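Quinoline 2-oxidoreductase large subunit (Pseudomonas putida, PDB 1T3Q) carries the molybdenum centre and its pterin cytosine dinucleotide cofactor in quinoline 2-oxidoreductase, a molybdenum hydroxylase of the xanthine dehydrogenase family that probably hydroxylates quinoline beside the ring nitrogen. Local coordinates at residues S337-A342 against S475-P480; R565-Q570 against G619-L624; A644-D649 against A755-A760; A78-L83 against Q101-N106. All blocks are in the same frame, centred on the assembly; numbering follows the deposited sequence.

Overall arrangement
Contact 1 is buried, its centre about 15 Å from that of the chain. It joins parts of the two sequence ranges assigned to cofactor binding, and the side chain of Val339 is about 10 Å from the bound dioxosulfidomolybdenum(VI) ion. The other three contacts lie further out and do not touch it or each other. Contact 3, a helix packed on a sheet, and contact 4, in the hammerhead domain, each have their centre about 32 Å from that of contact 1. Contact 2 has its centre about 38 Å from that of the chain, at the interface with a second copy of the subunit. Contacts 2 and 3 are on opposite sides of the chain centre, about 61 Å apart between centres.

Contact 1. Residues S337-A342 against S475-P480; sequences SHVGNA and SFLGTP
Helix 337-342 meets the end of helix 471-476 and the loop after it, with Val339 CA 5.4 Å from Leu477 CA. His338 reaches across with CG anti to the backbone N (chi1 -167°), which carries the imidazole toward the turn at Gly478. His338 CE1 lies 3.1 Å from Gly478 O. Leu477 O sits at the ring edge, near its plane, and Thr479 CG2 comes to within 3.8 Å of His338 ND1. Water 1 donates to Gly478 O and makes a weak bond to His338 NE2. Gly478 has positive phi and closes a Schellman motif; a CB there would collide with His338 CE1 and jam against the preceding carbonyl O. Away from the ring the contact is mostly apolar. Leu477 CD2 rests 4.0 Å from Ala342 CB, and Val339 CG1 packs on Leu477 CB and Thr479 CG2. The ring carbon Phe476 CZ meets a backbone oxygen, Ala342 O, at 3.6 Å. An alanine at His338 would probably open a gap beside the turn and take away the weak bond of NE2 to the water. The polarised C-H at His338 CE1 probably favours the partial negative charge of the Leu477 and Gly478 oxygens, while mostly apolar groups make up the rest.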
loop_
_atom_site.group_PDB
_atom_site.type_symbol
_atom_site.label_atom_id
_atom_site.label_comp_id
_atom_site.label_asym_id
_atom_site.label_seq_id
_atom_site.Cartn_x
_atom_site.Cartn_y
_atom_site.Cartn_z
ATOM N N SER B 337 -20.622 23.508 27.012
ATOM C CA SER B 337 -21.816 23.884 27.774
ATOM C C SER B 337 -23.154 23.309 27.306
ATOM O O SER B 337 -23.948 22.831 28.119
ATOM C CB SER B 337 -21.938 25.412 27.841
ATOM O OG SER B 337 -20.936 25.966 28.675
ATOM N N HIS B 338 -23.408 23.364 26.005
ATOM C CA HIS B 338 -24.669 22.881 25.463
ATOM C C HIS B 338 -24.967 21.426 25.826
ATOM O O HIS B 338 -25.977 21.141 26.468
ATOM C CB HIS B 338 -24.688 23.075 23.946
ATOM C CG HIS B 338 -26.043 22.908 23.331
ATOM N ND1 HIS B 338 -26.542 21.683 22.945
ATOM C CD2 HIS B 338 -27.006 23.814 23.039
ATOM C CE1 HIS B 338 -27.753 21.842 22.439
ATOM N NE2 HIS B 338 -28.057 23.127 22.486
ATOM N N VAL B 339 -24.102 20.502 25.424
ATOM C CA VAL B 339 -24.345 19.100 25.749
ATOM C C VAL B 339 -24.184 18.845 27.243
ATOM O O VAL B 339 -24.803 17.929 27.792
ATOM C CB VAL B 339 -23.410 18.157 24.965
ATOM C CG1 VAL B 339 -23.682 18.297 23.477
ATOM C CG2 VAL B 339 -21.953 18.463 25.285
ATOM N N GLY B 340 -23.364 19.664 27.899
ATOM C CA GLY B 340 -23.149 19.519 29.329
ATOM C C GLY B 340 -24.409 19.779 30.143
ATOM O O GLY B 340 -24.752 19.005 31.041
ATOM N N ASN B 341 -25.104 20.872 29.837
ATOM C CA ASN B 341 -26.323 21.206 30.563
ATOM C C ASN B 341 -27.432 20.186 30.353
ATOM O O ASN B 341 -28.312 20.039 31.202
ATOM C CB ASN B 341 -26.829 22.599 30.170
ATOM C CG ASN B 341 -26.124 23.710 30.926
ATOM O OD1 ASN B 341 -26.604 24.842 30.977
ATOM N ND2 ASN B 341 -24.973 23.396 31.511
ATOM N N ALA B 342 -27.397 19.477 29.229
ATOM C CA ALA B 342 -28.422 18.477 28.962
ATOM C C ALA B 342 -28.399 17.366 30.011
ATOM O O ALA B 342 -29.437 16.791 30.335
ATOM C CB ALA B 342 -28.235 17.884 27.571
ATOM N N SER B 475 -30.220 13.574 19.675
ATOM C CA SER B 475 -31.476 14.314 19.801
ATOM C C SER B 475 -31.642 14.734 21.255
ATOM O O SER B 475 -31.953 15.889 21.543
ATOM C CB SER B 475 -32.676 13.451 19.396
ATOM O OG SER B 475 -32.766 13.313 17.989
ATOM N N PHE B 476 -31.433 13.788 22.170
ATOM C CA PHE B 476 -31.548 14.066 23.598
ATOM C C PHE B 476 -30.617 15.201 24.023
ATOM O O PHE B 476 -30.985 16.035 24.851
ATOM C CB PHE B 476 -31.211 12.815 24.422
ATOM C CG PHE B 476 -30.939 13.109 25.871
ATOM C CD1 PHE B 476 -31.963 13.509 26.719
ATOM C CD2 PHE B 476 -29.639 13.058 26.370
ATOM C CE1 PHE B 476 -31.702 13.864 28.043
ATOM C CE2 PHE B 476 -29.363 13.410 27.689
ATOM C CZ PHE B 476 -30.398 13.817 28.529
ATOM N N LEU B 477 -29.415 15.225 23.454
ATOM C CA LEU B 477 -28.424 16.245 23.776
ATOM C C LEU B 477 -28.703 17.603 23.136
ATOM O O LEU B 477 -27.986 18.568 23.389
ATOM C CB LEU B 477 -27.022 15.770 23.367
ATOM C CG LEU B 477 -26.434 14.587 24.142
ATOM C CD1 LEU B 477 -25.055 14.254 23.587
ATOM C CD2 LEU B 477 -26.345 14.934 25.620
ATOM N N GLY B 478 -29.729 17.675 22.298
ATOM C CA GLY B 478 -30.056 18.941 21.662
ATOM C C GLY B 478 -29.204 19.279 20.451
ATOM O O GLY B 478 -29.154 20.431 20.022
ATOM N N THR B 479 -28.531 18.276 19.898
ATOM C CA THR B 479 -27.699 18.464 18.719
ATOM C C THR B 479 -28.167 17.430 17.701
ATOM O O THR B 479 -27.436 16.501 17.354
ATOM C CB THR B 479 -26.204 18.240 19.039
ATOM O OG1 THR B 479 -26.013 16.911 19.543
ATOM C CG2 THR B 479 -25.726 19.245 20.082
ATOM N N PRO B 480 -29.407 17.584 17.210
ATOM C CA PRO B 480 -29.992 16.662 16.232
ATOM C C PRO B 480 -29.064 16.277 15.092
ATOM O O PRO B 480 -28.546 17.127 14.363
ATOM C CB PRO B 480 -31.258 17.392 15.770
ATOM C CG PRO B 480 -30.989 18.831 16.098
ATOM C CD PRO B 480 -30.282 18.751 17.412
HETATM O O HOH W 1 -31.036 22.363 21.217
#

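Contact 2. Residues R565-Q570 against G619-L624; sequences RERVKQ and GFDATL
Arg567 gives the loop its direct hydrogen bond from helix 549-576. Arg567 NH2 donates to Thr623 O over 2.8 Å, with an N-H...O angle of 152°, and comes from above the carbonyl plane. The chain is extended from CG to NE, which carries the guanidinium past Asp621 O. Asp621 OD1 lies over one guanidinium face, 3.7 Å from Arg567 NH1. This long salt bridge works by charge alone, and the two flat groups are stacked, 30° apart. OD1 also pairs with Arg559 of the second subunit. Asp621 OD2 accepts from Thr623 N at 3.2 Å, an Asx turn, and from Thr623 OG1 at 2.7 Å. Both donors reach it from the same face. The loop leads into strand 625-629 and borders the second subunit, where N of Thr629 of that subunit is hydrogen-bonded to Thr623 OG1. A leucine replacing Arg567 would probably leave Thr623 O without this donor and Asp621 with Arg559 of the second subunit alone of its two positive neighbours. Water 2 accepts from Gln570 NE2 at 2.7 Å and from Asp621 N at 3.0 Å. A bound glycerol takes a hydrogen bond with Gln570 OE1 and a weak one with Arg567 NE. Phe620 turns its ring edge to Arg567 O, while Leu624 CD2 touches Arg567 CB and Val568 CG2.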
loop_
_atom_site.group_PDB
_atom_site.type_symbol
_atom_site.label_atom_id
_atom_site.label_comp_id
_atom_site.label_asym_id
_atom_site.label_seq_id
_atom_site.Cartn_x
_atom_site.Cartn_y
_atom_site.Cartn_z
ATOM N N ARG B 565 -25.222 -15.619 9.450
ATOM C CA ARG B 565 -25.448 -16.712 10.394
ATOM C C ARG B 565 -26.757 -17.414 10.030
ATOM O O ARG B 565 -26.824 -18.640 9.994
ATOM C CB ARG B 565 -25.535 -16.186 11.832
ATOM C CG ARG B 565 -25.850 -17.275 12.874
ATOM C CD ARG B 565 -25.727 -16.760 14.310
ATOM N NE ARG B 565 -26.788 -15.822 14.664
ATOM C CZ ARG B 565 -26.911 -15.242 15.854
ATOM N NH1 ARG B 565 -27.913 -14.402 16.086
ATOM N NH2 ARG B 565 -26.030 -15.496 16.812
ATOM N N GLU B 566 -27.794 -16.631 9.749
ATOM C CA GLU B 566 -29.089 -17.198 9.385
ATOM C C GLU B 566 -28.996 -18.074 8.141
ATOM O O GLU B 566 -29.635 -19.114 8.069
ATOM C CB GLU B 566 -30.126 -16.090 9.166
ATOM C CG GLU B 566 -30.591 -15.450 10.460
ATOM C CD GLU B 566 -31.286 -16.451 11.368
ATOM O OE1 GLU B 566 -31.255 -16.265 12.605
ATOM O OE2 GLU B 566 -31.868 -17.425 10.839
ATOM N N ARG B 567 -28.188 -17.666 7.167
ATOM C CA ARG B 567 -28.050 -18.453 5.951
ATOM C C ARG B 567 -27.345 -19.771 6.250
ATOM O O ARG B 567 -27.629 -20.792 5.623
ATOM C CB ARG B 567 -27.316 -17.639 4.882
ATOM C CG ARG B 567 -28.184 -16.495 4.373
ATOM C CD ARG B 567 -27.440 -15.485 3.514
ATOM N NE ARG B 567 -28.305 -14.345 3.214
ATOM C CZ ARG B 567 -27.878 -13.184 2.728
ATOM N NH1 ARG B 567 -28.739 -12.205 2.494
ATOM N NH2 ARG B 567 -26.588 -12.997 2.482
ATOM N N VAL B 568 -26.440 -19.754 7.224
ATOM C CA VAL B 568 -25.736 -20.969 7.615
ATOM C C VAL B 568 -26.741 -21.888 8.332
ATOM O O VAL B 568 -26.741 -23.103 8.131
ATOM C CB VAL B 568 -24.535 -20.652 8.556
ATOM C CG1 VAL B 568 -24.001 -21.938 9.187
ATOM C CG2 VAL B 568 -23.413 -19.978 7.758
ATOM N N LYS B 569 -27.609 -21.298 9.150
ATOM C CA LYS B 569 -28.618 -22.073 9.879
ATOM C C LYS B 569 -29.615 -22.713 8.910
ATOM O O LYS B 569 -30.041 -23.852 9.105
ATOM C CB LYS B 569 -29.355 -21.174 10.878
ATOM C CG LYS B 569 -28.488 -20.736 12.061
ATOM C CD LYS B 569 -29.062 -19.522 12.787
ATOM C CE LYS B 569 -30.417 -19.811 13.418
ATOM N NZ LYS B 569 -30.972 -18.617 14.129
ATOM N N GLN B 570 -29.978 -21.979 7.862
ATOM C CA GLN B 570 -30.911 -22.479 6.859
ATOM C C GLN B 570 -30.342 -23.680 6.120
ATOM O O GLN B 570 -31.045 -24.656 5.863
ATOM C CB GLN B 570 -31.242 -21.383 5.846
ATOM C CG GLN B 570 -31.908 -20.177 6.462
ATOM C CD GLN B 570 -32.110 -19.054 5.470
ATOM O OE1 GLN B 570 -32.539 -17.965 5.838
ATOM N NE2 GLN B 570 -31.801 -19.312 4.208
ATOM N N GLY B 619 -34.807 -21.610 -2.851
ATOM C CA GLY B 619 -34.872 -20.186 -2.561
ATOM C C GLY B 619 -33.697 -19.650 -1.759
ATOM O O GLY B 619 -33.671 -18.481 -1.380
ATOM N N PHE B 620 -32.724 -20.514 -1.496
ATOM C CA PHE B 620 -31.538 -20.160 -0.722
ATOM C C PHE B 620 -30.697 -19.063 -1.368
ATOM O O PHE B 620 -30.588 -18.995 -2.593
ATOM C CB PHE B 620 -30.666 -21.407 -0.548
ATOM C CG PHE B 620 -29.474 -21.214 0.356
ATOM C CD1 PHE B 620 -28.194 -21.542 -0.087
ATOM C CD2 PHE B 620 -29.635 -20.774 1.665
ATOM C CE1 PHE B 620 -27.097 -21.443 0.760
ATOM C CE2 PHE B 620 -28.541 -20.670 2.522
ATOM C CZ PHE B 620 -27.268 -21.009 2.066
ATOM N N ASP B 621 -30.118 -18.201 -0.534
ATOM C CA ASP B 621 -29.222 -17.153 -1.008
ATOM C C ASP B 621 -27.869 -17.542 -0.409
ATOM O O ASP B 621 -27.612 -17.328 0.779
ATOM C CB ASP B 621 -29.656 -15.770 -0.510
ATOM C CG ASP B 621 -28.817 -14.644 -1.109
ATOM O OD1 ASP B 621 -29.185 -13.465 -0.936
ATOM O OD2 ASP B 621 -27.788 -14.943 -1.750
ATOM N N ALA B 622 -27.015 -18.135 -1.235
ATOM C CA ALA B 622 -25.707 -18.599 -0.787
ATOM C C ALA B 622 -24.687 -17.514 -0.436
ATOM O O ALA B 622 -23.567 -17.827 -0.037
ATOM C CB ALA B 622 -25.127 -19.544 -1.830
ATOM N N THR B 623 -25.061 -16.247 -0.569
ATOM C CA THR B 623 -24.140 -15.161 -0.249
ATOM C C THR B 623 -23.762 -15.189 1.231
ATOM O O THR B 623 -24.628 -15.023 2.094
ATOM C CB THR B 623 -24.765 -13.788 -0.542
ATOM O OG1 THR B 623 -25.328 -13.786 -1.860
ATOM C CG2 THR B 623 -23.701 -12.703 -0.453
ATOM N N LEU B 624 -22.479 -15.391 1.534
ATOM C CA LEU B 624 -22.049 -15.415 2.929
ATOM C C LEU B 624 -21.254 -14.186 3.376
ATOM O O LEU B 624 -20.340 -14.281 4.194
ATOM C CB LEU B 624 -21.265 -16.700 3.243
ATOM C CG LEU B 624 -22.095 -17.989 3.358
ATOM C CD1 LEU B 624 -21.229 -19.095 3.957
ATOM C CD2 LEU B 624 -23.321 -17.767 4.245
HETATM O O HOH W 2 -31.401 -17.700 2.109
#

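Contact 3. Residues A644-D649 against A755-A760; sequences AIVEID and AAVNDA
Val646 and Ile648 of strand 636-649 pack against helix 744-761 in an alpha/beta layer, the helix lying across one face of a mixed four-stranded sheet. The short axes come within 7.5 Å and cross at -50°. All the contacts between the two segments are van der Waals. The first kind is between aliphatic side chains. Val646 CG1 meets Ala756 CB at 3.6 Å, and Val646 CG2 lies 4.2 Å from Val757 CG2. Ile648 extends toward the helix with chi2 near 173°, which puts its CD1 methyl between two helix residues, Ile648 CD1 being 4.0 Å from both Val757 CG1 and Ala760 CB. The side chains of Ile648 and Val757 cross at about a right angle. Small alanines at Ala756 and Ala760 probably let the helix sit close to the strand. The second kind is methyl against backbone: Val646 CG2 touches the carbonyl group of Ala756, 3.6 Å from Ala756 C. Polar bonds tie each element elsewhere. Ala644 and Val646 bond through their backbones to strand 454-467, and Asp759 OD2 on the helix accepts from Leu458 N of that strand. At the start of the strand segment, Ala756 CB sits 3.5 Å from Ala644 O.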
loop_
_atom_site.group_PDB
_atom_site.type_symbol
_atom_site.label_atom_id
_atom_site.label_comp_id
_atom_site.label_asym_id
_atom_site.label_seq_id
_atom_site.Cartn_x
_atom_site.Cartn_y
_atom_site.Cartn_z
ATOM N N ALA B 644 -11.582 9.917 45.414
ATOM C CA ALA B 644 -10.167 10.224 45.428
ATOM C C ALA B 644 -9.768 10.764 46.785
ATOM O O ALA B 644 -10.547 11.444 47.454
ATOM C CB ALA B 644 -9.839 11.251 44.346
ATOM N N ILE B 645 -8.552 10.431 47.198
ATOM C CA ILE B 645 -8.017 10.924 48.452
ATOM C C ILE B 645 -6.781 11.723 48.070
ATOM O O ILE B 645 -5.904 11.223 47.367
ATOM C CB ILE B 645 -7.619 9.780 49.404
ATOM C CG1 ILE B 645 -8.879 9.053 49.890
ATOM C CG2 ILE B 645 -6.844 10.342 50.589
ATOM C CD1 ILE B 645 -8.607 7.892 50.836
ATOM N N VAL B 646 -6.735 12.977 48.507
ATOM C CA VAL B 646 -5.608 13.844 48.204
ATOM C C VAL B 646 -4.971 14.330 49.491
ATOM O O VAL B 646 -5.635 14.455 50.522
ATOM C CB VAL B 646 -6.030 15.091 47.380
ATOM C CG1 VAL B 646 -6.700 14.664 46.084
ATOM C CG2 VAL B 646 -6.946 15.977 48.202
ATOM N N GLU B 647 -3.671 14.586 49.424
ATOM C CA GLU B 647 -2.931 15.084 50.572
ATOM C C GLU B 647 -2.276 16.391 50.157
ATOM O O GLU B 647 -1.551 16.438 49.165
ATOM C CB GLU B 647 -1.849 14.089 50.997
ATOM C CG GLU B 647 -0.902 14.650 52.051
ATOM C CD GLU B 647 0.295 13.750 52.301
ATOM O OE1 GLU B 647 0.135 12.720 52.985
ATOM O OE2 GLU B 647 1.393 14.073 51.800
ATOM N N ILE B 648 -2.544 17.448 50.914
ATOM C CA ILE B 648 -1.979 18.757 50.629
ATOM C C ILE B 648 -1.025 19.158 51.753
ATOM O O ILE B 648 -1.388 19.102 52.924
ATOM C CB ILE B 648 -3.083 19.826 50.532
ATOM C CG1 ILE B 648 -4.066 19.464 49.417
ATOM C CG2 ILE B 648 -2.462 21.190 50.282
ATOM C CD1 ILE B 648 -5.282 20.370 49.364
ATOM N N ASP B 649 0.193 19.554 51.393
ATOM C CA ASP B 649 1.181 19.977 52.384
ATOM C C ASP B 649 0.820 21.392 52.831
ATOM O O ASP B 649 0.731 22.298 52.008
ATOM C CB ASP B 649 2.583 19.976 51.769
ATOM C CG ASP B 649 3.668 20.216 52.798
ATOM O OD1 ASP B 649 4.034 19.261 53.509
ATOM O OD2 ASP B 649 4.145 21.362 52.906
ATOM N N ALA B 755 -13.430 17.619 44.432
ATOM C CA ALA B 755 -14.171 17.426 45.675
ATOM C C ALA B 755 -13.196 17.086 46.802
ATOM O O ALA B 755 -13.363 17.539 47.927
ATOM C CB ALA B 755 -15.205 16.305 45.517
ATOM N N ALA B 756 -12.171 16.298 46.488
ATOM C CA ALA B 756 -11.181 15.908 47.493
ATOM C C ALA B 756 -10.408 17.107 48.032
ATOM O O ALA B 756 -10.221 17.243 49.238
ATOM C CB ALA B 756 -10.217 14.880 46.906
ATOM N N VAL B 757 -9.946 17.976 47.141
ATOM C CA VAL B 757 -9.209 19.154 47.573
ATOM C C VAL B 757 -10.086 20.010 48.482
ATOM O O VAL B 757 -9.640 20.496 49.519
ATOM C CB VAL B 757 -8.747 19.994 46.362
ATOM C CG1 VAL B 757 -8.223 21.347 46.830
ATOM C CG2 VAL B 757 -7.657 19.241 45.603
ATOM N N ASN B 758 -11.342 20.188 48.089
ATOM C CA ASN B 758 -12.263 20.983 48.887
ATOM C C ASN B 758 -12.521 20.359 50.253
ATOM O O ASN B 758 -12.630 21.067 51.253
ATOM C CB ASN B 758 -13.562 21.186 48.118
ATOM C CG ASN B 758 -13.455 22.320 47.118
ATOM O OD1 ASN B 758 -13.551 23.489 47.485
ATOM N ND2 ASN B 758 -13.229 21.981 45.853
ATOM N N ASP B 759 -12.606 19.036 50.301
ATOM C CA ASP B 759 -12.824 18.355 51.573
ATOM C C ASP B 759 -11.604 18.582 52.459
ATOM O O ASP B 759 -11.730 18.797 53.664
ATOM C CB ASP B 759 -13.014 16.855 51.360
ATOM C CG ASP B 759 -13.394 16.131 52.643
ATOM O OD1 ASP B 759 -14.440 16.483 53.224
ATOM O OD2 ASP B 759 -12.650 15.222 53.070
ATOM N N ALA B 760 -10.424 18.542 51.848
ATOM C CA ALA B 760 -9.173 18.728 52.573
ATOM C C ALA B 760 -9.067 20.105 53.215
ATOM O O ALA B 760 -8.550 20.244 54.325
ATOM C CB ALA B 760 -7.984 18.504 51.628
#

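Contact 4. Residues A78-L83 against Q101-N106; sequences ADVAEL and QPLLAN
Ala78 of helix 77-81 lies against the amide of Asn106, in the loop before strand 108-109. The CA atoms of Ala78 and Asn106 are 5.9 Å apart. Asn106 ND2 is 3.6 Å from Ala78 N, and Asn106 OD1 approaches Ala78 CA at the same range. The amide gets there because CG points away from its own backbone N (chi1 -169°), laying the flat group over the first turn of the segment. Asp79 OD2 bonds to Cys76 N. Val80 comes next and carries the apolar part. Its two methyls divide the work. Val80 CG1 sits 3.8 Å from Leu103 CB and equally close to Leu103 CD1, while Val80 CG2 meets Leu104 CD2 at 3.9 Å. The side chain of Val80 crosses that of each leucine at about a right angle. One turn along from Ala78, Ala81 places its CB 3.7 Å from Asn106 OD1, and the amide thus spans both alanines. Within the segment, Leu83 N closes the chain back onto Val80 O. This packing belongs to the hammerhead domain. Leu103 and Leu104 also touch helix 263-275, and Val80 touches Trp75 of strand 71-76. Val80 and its two leucines make the buried apolar part, which depends on fit; at the exposed rim the Asn106 amide lies against Ala78 and Ala81 by van der Waals contact.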
loop_
_atom_site.group_PDB
_atom_site.type_symbol
_atom_site.label_atom_id
_atom_site.label_comp_id
_atom_site.label_asym_id
_atom_site.label_seq_id
_atom_site.Cartn_x
_atom_site.Cartn_y
_atom_site.Cartn_z
ATOM N N ALA B 78 -5.376 33.545 -0.284
ATOM C CA ALA B 78 -6.043 33.791 -1.559
ATOM C C ALA B 78 -5.932 32.610 -2.513
ATOM O O ALA B 78 -6.860 32.325 -3.271
ATOM C CB ALA B 78 -5.473 35.047 -2.210
ATOM N N ASP B 79 -4.789 31.933 -2.490
ATOM C CA ASP B 79 -4.581 30.774 -3.345
ATOM C C ASP B 79 -5.555 29.666 -2.958
ATOM O O ASP B 79 -6.184 29.038 -3.812
ATOM C CB ASP B 79 -3.153 30.247 -3.190
ATOM C CG ASP B 79 -2.116 31.231 -3.673
ATOM O OD1 ASP B 79 -2.214 31.665 -4.838
ATOM O OD2 ASP B 79 -1.199 31.565 -2.894
ATOM N N VAL B 80 -5.669 29.428 -1.660
ATOM C CA VAL B 80 -6.550 28.384 -1.155
ATOM C C VAL B 80 -8.023 28.728 -1.356
ATOM O O VAL B 80 -8.820 27.874 -1.739
ATOM C CB VAL B 80 -6.281 28.126 0.342
ATOM C CG1 VAL B 80 -7.143 26.989 0.840
ATOM C CG2 VAL B 80 -4.809 27.804 0.547
ATOM N N ALA B 81 -8.377 29.983 -1.109
ATOM C CA ALA B 81 -9.760 30.429 -1.252
ATOM C C ALA B 81 -10.343 30.079 -2.618
ATOM O O ALA B 81 -11.554 29.900 -2.753
ATOM C CB ALA B 81 -9.851 31.930 -1.012
ATOM N N GLU B 82 -9.487 29.972 -3.628
ATOM C CA GLU B 82 -9.945 29.644 -4.975
ATOM C C GLU B 82 -10.323 28.170 -5.098
ATOM O O GLU B 82 -11.074 27.785 -5.994
ATOM C CB GLU B 82 -8.857 29.960 -6.005
ATOM C CG GLU B 82 -8.334 31.387 -5.967
ATOM C CD GLU B 82 -7.453 31.713 -7.159
ATOM O OE1 GLU B 82 -6.813 32.788 -7.160
ATOM O OE2 GLU B 82 -7.405 30.895 -8.104
ATOM N N LEU B 83 -9.802 27.352 -4.191
ATOM C CA LEU B 83 -10.059 25.917 -4.224
ATOM C C LEU B 83 -11.101 25.463 -3.214
ATOM O O LEU B 83 -11.799 24.476 -3.435
ATOM C CB LEU B 83 -8.743 25.167 -3.992
ATOM C CG LEU B 83 -7.631 25.545 -4.978
ATOM C CD1 LEU B 83 -6.318 24.894 -4.560
ATOM C CD2 LEU B 83 -8.028 25.107 -6.386
ATOM N N GLN B 101 -14.750 28.213 8.582
ATOM C CA GLN B 101 -13.353 28.463 8.891
ATOM C C GLN B 101 -12.509 28.301 7.647
ATOM O O GLN B 101 -12.462 27.225 7.049
ATOM C CB GLN B 101 -12.849 27.510 9.980
ATOM C CG GLN B 101 -11.359 27.664 10.257
ATOM C CD GLN B 101 -10.856 26.758 11.368
ATOM O OE1 GLN B 101 -11.600 25.932 11.904
ATOM N NE2 GLN B 101 -9.582 26.904 11.714
ATOM N N PRO B 102 -11.827 29.377 7.230
ATOM C CA PRO B 102 -10.997 29.261 6.036
ATOM C C PRO B 102 -9.797 28.372 6.359
ATOM O O PRO B 102 -9.302 28.376 7.490
ATOM C CB PRO B 102 -10.611 30.706 5.752
ATOM C CG PRO B 102 -10.465 31.282 7.133
ATOM C CD PRO B 102 -11.676 30.702 7.863
ATOM N N LEU B 103 -9.346 27.594 5.381
ATOM C CA LEU B 103 -8.205 26.712 5.602
ATOM C C LEU B 103 -6.991 27.563 5.968
ATOM O O LEU B 103 -6.205 27.203 6.850
ATOM C CB LEU B 103 -7.942 25.867 4.354
ATOM C CG LEU B 103 -9.170 25.082 3.864
ATOM C CD1 LEU B 103 -8.762 24.127 2.754
ATOM C CD2 LEU B 103 -9.803 24.305 5.025
ATOM N N LEU B 104 -6.855 28.699 5.289
ATOM C CA LEU B 104 -5.777 29.643 5.553
ATOM C C LEU B 104 -6.419 31.006 5.737
ATOM O O LEU B 104 -7.344 31.354 5.007
ATOM C CB LEU B 104 -4.802 29.716 4.377
ATOM C CG LEU B 104 -3.453 29.017 4.527
ATOM C CD1 LEU B 104 -3.669 27.521 4.661
ATOM C CD2 LEU B 104 -2.591 29.327 3.311
ATOM N N ALA B 105 -5.942 31.771 6.710
ATOM C CA ALA B 105 -6.492 33.103 6.928
ATOM C C ALA B 105 -6.343 33.854 5.607
ATOM O O ALA B 105 -5.344 33.688 4.905
ATOM C CB ALA B 105 -5.723 33.819 8.028
ATOM N N ASN B 106 -7.341 34.658 5.257
ATOM C CA ASN B 106 -7.283 35.421 4.014
ATOM C C ASN B 106 -7.718 36.848 4.292
ATOM O O ASN B 106 -8.911 37.129 4.388
ATOM C CB ASN B 106 -8.201 34.800 2.956
ATOM C CG ASN B 106 -7.978 35.389 1.568
ATOM O OD1 ASN B 106 -8.678 35.048 0.616
ATOM N ND2 ASN B 106 -6.992 36.271 1.450
#